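Local structure of major pilin backbone protein T-antigen, T13 (Streptococcus pyogenes, 6BBT) at residues 27-41 against 96-109. The protein forms the backbone of the Group A streptococcal pilus as its major pilin subunit, the T-antigen used in serotyping. Numbering follows the deposited sequence.
Sequences PKTTFTFTIEPDTTA and RYTVSEQNDGIEGI
Glu-101 lies beside Phe-33 on the buried face of an antiparallel pair formed by segments 27-41 and 96-109. Its CG is anti to the backbone N (chi1 178°), and the extended chain runs the same way as the phenylalanine. Glu-101 CB sits 4.0 Å from Phe-33 CD1. CG follows at Phe-33 CE1. At the tip, Glu-101 OE1 meets the ring edge at Phe-33 CE1, 3.4 Å away. Glu-101 OE2 turns to Phe-31 and lies 3.7 Å from its CD1. The carboxylate is inclined 51° to the Phe-33 ring and 42° to that of Phe-31. Lys-15 NZ is hydrogen-bonded to OE1 and Asp-112 N to OE2.

Further along this face, Ile-35 crosses Tyr-97, with Ile-35 CG1 3.5 Å from Tyr-97 CB. Backbone bonds join Thr-34 to Ser-100 and Glu-36 to Thr-98, each pair in both directions. On the other face, one water bridges Thr-34 OG1 and Ser-100 OG. Gln-102 N still donates to Thr-32 O at 2.9 Å. Next to it the chains part. One water there accepts from Thr-32 N, 2.7 Å away, and donates to Gln-102 O. Another joins Thr-30 OG1 to Thr-32 OG1. Both donate to Asp-104 OD2.

The buried carboxylate thus has both oxygens hydrogen-bonded, with Phe-31 and Phe-33 against it and Phe-150 also touching the side chain. Asn-152 touches Phe-31 nearby. This grouping of lysine, asparagine and glutamate is consistent with the intramolecular isopeptide site of Spy0128-like pilin domains, where a nonpolar setting around the acid suits lysine-asparagine cross-linking.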
loop_
_atom_site.group_PDB
_atom_site.type_symbol
_atom_site.label_atom_id
_atom_site.label_comp_id
_atom_site.label_asym_id
_atom_site.label_seq_id
_atom_site.Cartn_x
_atom_site.Cartn_y
_atom_site.Cartn_z
ATOM N N PRO A 27 2.528 -4.214 0.052
ATOM C CA PRO A 27 1.978 -4.134 1.404
ATOM C C PRO A 27 0.914 -5.206 1.697
ATOM O O PRO A 27 0.099 -5.530 0.840
ATOM C CB PRO A 27 1.379 -2.724 1.472
ATOM C CG PRO A 27 1.212 -2.278 0.062
ATOM C CD PRO A 27 2.294 -2.968 -0.715
ATOM N N LYS A 28 0.936 -5.739 2.909
ATOM C CA LYS A 28 -0.142 -6.600 3.383
ATOM C C LYS A 28 -1.303 -5.718 3.851
ATOM O O LYS A 28 -1.233 -5.097 4.912
ATOM C CB LYS A 28 0.324 -7.544 4.490
ATOM C CG LYS A 28 -0.740 -8.579 4.855
ATOM C CD LYS A 28 -0.403 -9.379 6.081
ATOM C CE LYS A 28 -1.639 -10.123 6.562
ATOM N NZ LYS A 28 -1.307 -10.861 7.796
ATOM N N THR A 29 -2.358 -5.643 3.041
ATOM C CA THR A 29 -3.450 -4.707 3.310
ATOM C C THR A 29 -4.718 -5.117 2.568
ATOM O O THR A 29 -4.693 -6.042 1.747
ATOM C CB THR A 29 -3.045 -3.256 2.937
ATOM O OG1 THR A 29 -3.958 -2.319 3.526
ATOM C CG2 THR A 29 -2.993 -3.068 1.427
ATOM N N THR A 30 -5.826 -4.449 2.873
ATOM C CA THR A 30 -7.081 -4.725 2.160
ATOM C C THR A 30 -7.551 -3.434 1.549
ATOM O O THR A 30 -7.193 -2.352 2.012
ATOM C CB THR A 30 -8.185 -5.283 3.076
ATOM O OG1 THR A 30 -8.459 -4.321 4.090
ATOM C CG2 THR A 30 -7.732 -6.575 3.716
ATOM N N PHE A 31 -8.305 -3.549 0.474
ATOM C CA PHE A 31 -9.060 -2.425 -0.059
ATOM C C PHE A 31 -10.536 -2.767 0.039
ATOM O O PHE A 31 -10.933 -3.889 -0.233
ATOM C CB PHE A 31 -8.670 -2.135 -1.509
ATOM C CG PHE A 31 -7.267 -1.675 -1.644
ATOM C CD1 PHE A 31 -6.960 -0.330 -1.540
ATOM C CD2 PHE A 31 -6.240 -2.586 -1.777
ATOM C CE1 PHE A 31 -5.658 0.110 -1.629
ATOM C CE2 PHE A 31 -4.916 -2.155 -1.858
ATOM C CZ PHE A 31 -4.628 -0.803 -1.782
ATOM N N THR A 32 -11.339 -1.779 0.414
ATOM C CA THR A 32 -12.749 -1.964 0.635
ATOM C C THR A 32 -13.524 -1.086 -0.333
ATOM O O THR A 32 -13.259 0.103 -0.453
ATOM C CB THR A 32 -13.101 -1.620 2.086
ATOM O OG1 THR A 32 -12.490 -2.587 2.932
ATOM C CG2 THR A 32 -14.619 -1.648 2.329
ATOM N N PHE A 33 -14.479 -1.697 -1.022
ATOM C CA PHE A 33 -15.375 -0.972 -1.902
ATOM C C PHE A 33 -16.747 -0.912 -1.229
ATOM O O PHE A 33 -17.162 -1.865 -0.564
ATOM C CB PHE A 33 -15.423 -1.665 -3.252
ATOM C CG PHE A 33 -14.076 -2.091 -3.705
ATOM C CD1 PHE A 33 -13.158 -1.144 -4.097
ATOM C CD2 PHE A 33 -13.675 -3.412 -3.582
ATOM C CE1 PHE A 33 -11.867 -1.516 -4.444
ATOM C CE2 PHE A 33 -12.393 -3.796 -3.951
ATOM C CZ PHE A 33 -11.492 -2.837 -4.374
ATOM N N THR A 34 -17.406 0.228 -1.383
ATOM C CA THR A 34 -18.685 0.497 -0.762
ATOM C C THR A 34 -19.682 0.770 -1.867
ATOM O O THR A 34 -19.367 1.440 -2.847
ATOM C CB THR A 34 -18.631 1.746 0.127
ATOM O OG1 THR A 34 -17.529 1.645 1.021
ATOM C CG2 THR A 34 -19.903 1.865 0.951
ATOM N N ILE A 35 -20.895 0.275 -1.673
ATOM C CA ILE A 35 -22.024 0.610 -2.531
ATOM C C ILE A 35 -23.083 1.259 -1.648
ATOM O O ILE A 35 -23.362 0.773 -0.545
ATOM C CB ILE A 35 -22.552 -0.616 -3.314
ATOM C CG1 ILE A 35 -23.608 -0.178 -4.326
ATOM C CG2 ILE A 35 -23.106 -1.699 -2.405
ATOM C CD1 ILE A 35 -23.855 -1.211 -5.387
ATOM N N GLU A 36 -23.613 2.390 -2.109
ATOM C CA GLU A 36 -24.712 3.081 -1.431
ATOM C C GLU A 36 -25.751 3.544 -2.458
ATOM O O GLU A 36 -25.431 3.678 -3.642
ATOM C CB GLU A 36 -24.187 4.274 -0.633
ATOM C CG GLU A 36 -23.622 5.412 -1.479
ATOM C CD GLU A 36 -23.049 6.542 -0.647
ATOM O OE1 GLU A 36 -22.864 6.362 0.576
ATOM O OE2 GLU A 36 -22.777 7.624 -1.213
ATOM N N PRO A 37 -27.002 3.793 -2.008
ATOM C CA PRO A 37 -27.999 4.371 -2.920
ATOM C C PRO A 37 -27.596 5.739 -3.453
ATOM O O PRO A 37 -27.033 6.556 -2.711
ATOM C CB PRO A 37 -29.253 4.517 -2.034
ATOM C CG PRO A 37 -29.065 3.567 -0.903
ATOM C CD PRO A 37 -27.580 3.440 -0.691
ATOM N N ASP A 38 -27.879 5.983 -4.726
ATOM C CA ASP A 38 -27.874 7.340 -5.263
ATOM C C ASP A 38 -29.202 7.953 -4.798
ATOM O O ASP A 38 -30.247 7.664 -5.370
ATOM C CB ASP A 38 -27.760 7.338 -6.793
ATOM C CG ASP A 38 -27.626 8.740 -7.384
ATOM O OD1 ASP A 38 -27.904 9.741 -6.688
ATOM O OD2 ASP A 38 -27.243 8.844 -8.567
ATOM N N THR A 39 -29.128 8.770 -3.745
ATOM C CA THR A 39 -30.313 9.273 -3.023
ATOM C C THR A 39 -31.113 10.311 -3.791
ATOM O O THR A 39 -32.240 10.605 -3.405
ATOM C CB THR A 39 -29.945 9.913 -1.666
ATOM O OG1 THR A 39 -28.975 10.948 -1.862
ATOM C CG2 THR A 39 -29.394 8.871 -0.706
ATOM N N THR A 40 -30.518 10.876 -4.840
ATOM C CA THR A 40 -31.154 11.890 -5.666
ATOM C C THR A 40 -31.571 11.358 -7.032
ATOM O O THR A 40 -32.006 12.125 -7.880
ATOM C CB THR A 40 -30.206 13.096 -5.841
ATOM O OG1 THR A 40 -28.998 12.676 -6.491
ATOM C CG2 THR A 40 -29.846 13.702 -4.472
ATOM N N ALA A 41 -31.462 10.050 -7.248
ATOM C CA ALA A 41 -31.819 9.465 -8.535
ATOM C C ALA A 41 -33.347 9.501 -8.782
ATOM O O ALA A 41 -34.125 9.107 -7.919
ATOM C CB ALA A 41 -31.298 8.040 -8.616
ATOM N N ARG A 96 -30.340 2.735 -8.961
ATOM C CA ARG A 96 -29.070 3.403 -9.168
ATOM C C ARG A 96 -28.279 3.504 -7.869
ATOM O O ARG A 96 -28.801 3.959 -6.844
ATOM C CB ARG A 96 -29.292 4.794 -9.721
ATOM C CG ARG A 96 -28.008 5.526 -10.074
ATOM C CD ARG A 96 -28.312 6.727 -10.949
ATOM N NE ARG A 96 -28.626 6.318 -12.315
ATOM C CZ ARG A 96 -29.202 7.101 -13.230
ATOM N NH1 ARG A 96 -29.556 8.347 -12.947
ATOM N NH2 ARG A 96 -29.436 6.624 -14.447
ATOM N N TYR A 97 -27.010 3.112 -7.945
ATOM C CA TYR A 97 -26.124 3.101 -6.786
ATOM C C TYR A 97 -24.818 3.798 -7.115
ATOM O O TYR A 97 -24.446 3.912 -8.283
ATOM C CB TYR A 97 -25.794 1.667 -6.397
ATOM C CG TYR A 97 -26.955 0.756 -6.088
ATOM C CD1 TYR A 97 -27.699 0.166 -7.104
ATOM C CD2 TYR A 97 -27.269 0.431 -4.770
ATOM C CE1 TYR A 97 -28.750 -0.693 -6.813
ATOM C CE2 TYR A 97 -28.302 -0.436 -4.469
ATOM C CZ TYR A 97 -29.039 -0.993 -5.490
ATOM O OH TYR A 97 -30.065 -1.852 -5.169
ATOM N N THR A 98 -24.113 4.222 -6.070
ATOM C CA THR A 98 -22.780 4.780 -6.206
ATOM C C THR A 98 -21.791 3.788 -5.583
ATOM O O THR A 98 -22.025 3.285 -4.483
ATOM C CB THR A 98 -22.703 6.171 -5.563
ATOM O OG1 THR A 98 -23.716 7.010 -6.144
ATOM C CG2 THR A 98 -21.329 6.809 -5.782
ATOM N N VAL A 99 -20.719 3.479 -6.317
ATOM C CA VAL A 99 -19.649 2.589 -5.835
ATOM C C VAL A 99 -18.370 3.415 -5.703
ATOM O O VAL A 99 -18.030 4.190 -6.595
ATOM C CB VAL A 99 -19.443 1.389 -6.781
ATOM C CG1 VAL A 99 -18.237 0.517 -6.372
ATOM C CG2 VAL A 99 -20.702 0.556 -6.811
ATOM N N SER A 100 -17.692 3.275 -4.572
ATOM C CA SER A 100 -16.428 3.963 -4.335
ATOM C C SER A 100 -15.497 3.053 -3.566
ATOM O O SER A 100 -15.912 1.994 -3.083
ATOM C CB SER A 100 -16.654 5.245 -3.548
ATOM O OG SER A 100 -17.291 4.946 -2.334
ATOM N N GLU A 101 -14.249 3.478 -3.479
ATOM C CA GLU A 101 -13.240 2.787 -2.687
ATOM C C GLU A 101 -12.956 3.635 -1.472
ATOM O O GLU A 101 -12.683 4.813 -1.591
ATOM C CB GLU A 101 -11.945 2.620 -3.469
ATOM C CG GLU A 101 -10.832 1.950 -2.676
ATOM C CD GLU A 101 -9.561 1.768 -3.503
ATOM O OE1 GLU A 101 -9.522 0.911 -4.392
ATOM O OE2 GLU A 101 -8.607 2.513 -3.253
ATOM N N GLN A 102 -12.973 3.007 -0.318
ATOM C CA GLN A 102 -12.603 3.656 0.933
ATOM C C GLN A 102 -11.125 4.056 0.967
ATOM O O GLN A 102 -10.240 3.260 0.607
ATOM C CB GLN A 102 -12.904 2.667 2.055
ATOM C CG GLN A 102 -12.675 3.143 3.461
ATOM C CD GLN A 102 -13.224 2.140 4.457
ATOM O OE1 GLN A 102 -12.593 1.117 4.769
ATOM N NE2 GLN A 102 -14.429 2.412 4.944
ATOM N N ASN A 103 -10.861 5.287 1.383
ATOM C CA ASN A 103 -9.511 5.718 1.675
ATOM C C ASN A 103 -9.154 5.339 3.117
ATOM O O ASN A 103 -9.552 6.012 4.070
ATOM C CB ASN A 103 -9.346 7.210 1.426
ATOM C CG ASN A 103 -7.894 7.642 1.430
ATOM O OD1 ASN A 103 -7.113 7.255 2.306
ATOM N ND2 ASN A 103 -7.523 8.451 0.455
ATOM N N ASP A 104 -8.396 4.254 3.277
ATOM C CA ASP A 104 -8.026 3.787 4.627
ATOM C C ASP A 104 -6.880 4.563 5.255
ATOM O O ASP A 104 -6.583 4.344 6.428
ATOM C CB ASP A 104 -7.692 2.304 4.610
ATOM C CG ASP A 104 -8.843 1.451 4.145
ATOM O OD1 ASP A 104 -9.999 1.735 4.529
ATOM O OD2 ASP A 104 -8.602 0.473 3.418
ATOM N N GLY A 105 -6.206 5.425 4.493
ATOM C CA GLY A 105 -5.157 6.289 5.038
ATOM C C GLY A 105 -3.883 5.588 5.525
ATOM O O GLY A 105 -3.156 6.136 6.337
ATOM N N ILE A 106 -3.602 4.392 5.017
ATOM C CA ILE A 106 -2.402 3.609 5.355
ATOM C C ILE A 106 -1.168 4.321 4.796
ATOM O O ILE A 106 -1.135 4.638 3.661
ATOM C CB ILE A 106 -2.452 2.196 4.774
ATOM C CG1 ILE A 106 -3.638 1.396 5.260
ATOM C CG2 ILE A 106 -1.175 1.448 5.057
ATOM C CD1 ILE A 106 -3.730 1.258 6.735
ATOM N N GLU A 107 -0.135 4.469 5.610
ATOM C CA GLU A 107 1.055 5.235 5.231
ATOM C C GLU A 107 1.712 4.613 4.002
ATOM O O GLU A 107 1.876 3.398 3.926
ATOM C CB GLU A 107 2.050 5.312 6.400
ATOM N N GLY A 108 1.990 5.449 3.010
ATOM C CA GLY A 108 2.594 5.020 1.756
ATOM C C GLY A 108 1.647 4.641 0.630
ATOM O O GLY A 108 2.081 4.545 -0.513
ATOM N N ILE A 109 0.366 4.440 0.919
ATOM C CA ILE A 109 -0.577 3.968 -0.095
ATOM C C ILE A 109 -1.365 5.144 -0.673
ATOM O O ILE A 109 -1.794 6.025 0.068
ATOM C CB ILE A 109 -1.481 2.886 0.497
ATOM C CG1 ILE A 109 -0.600 1.671 0.866
ATOM C CG2 ILE A 109 -2.575 2.495 -0.482
ATOM C CD1 ILE A 109 -1.339 0.474 1.389
HETATM O O HOH W 1 -9.942 -1.970 3.637
HETATM O O HOH W 2 -9.954 0.521 0.946
HETATM O O HOH W 3 -16.044 3.928 0.060
#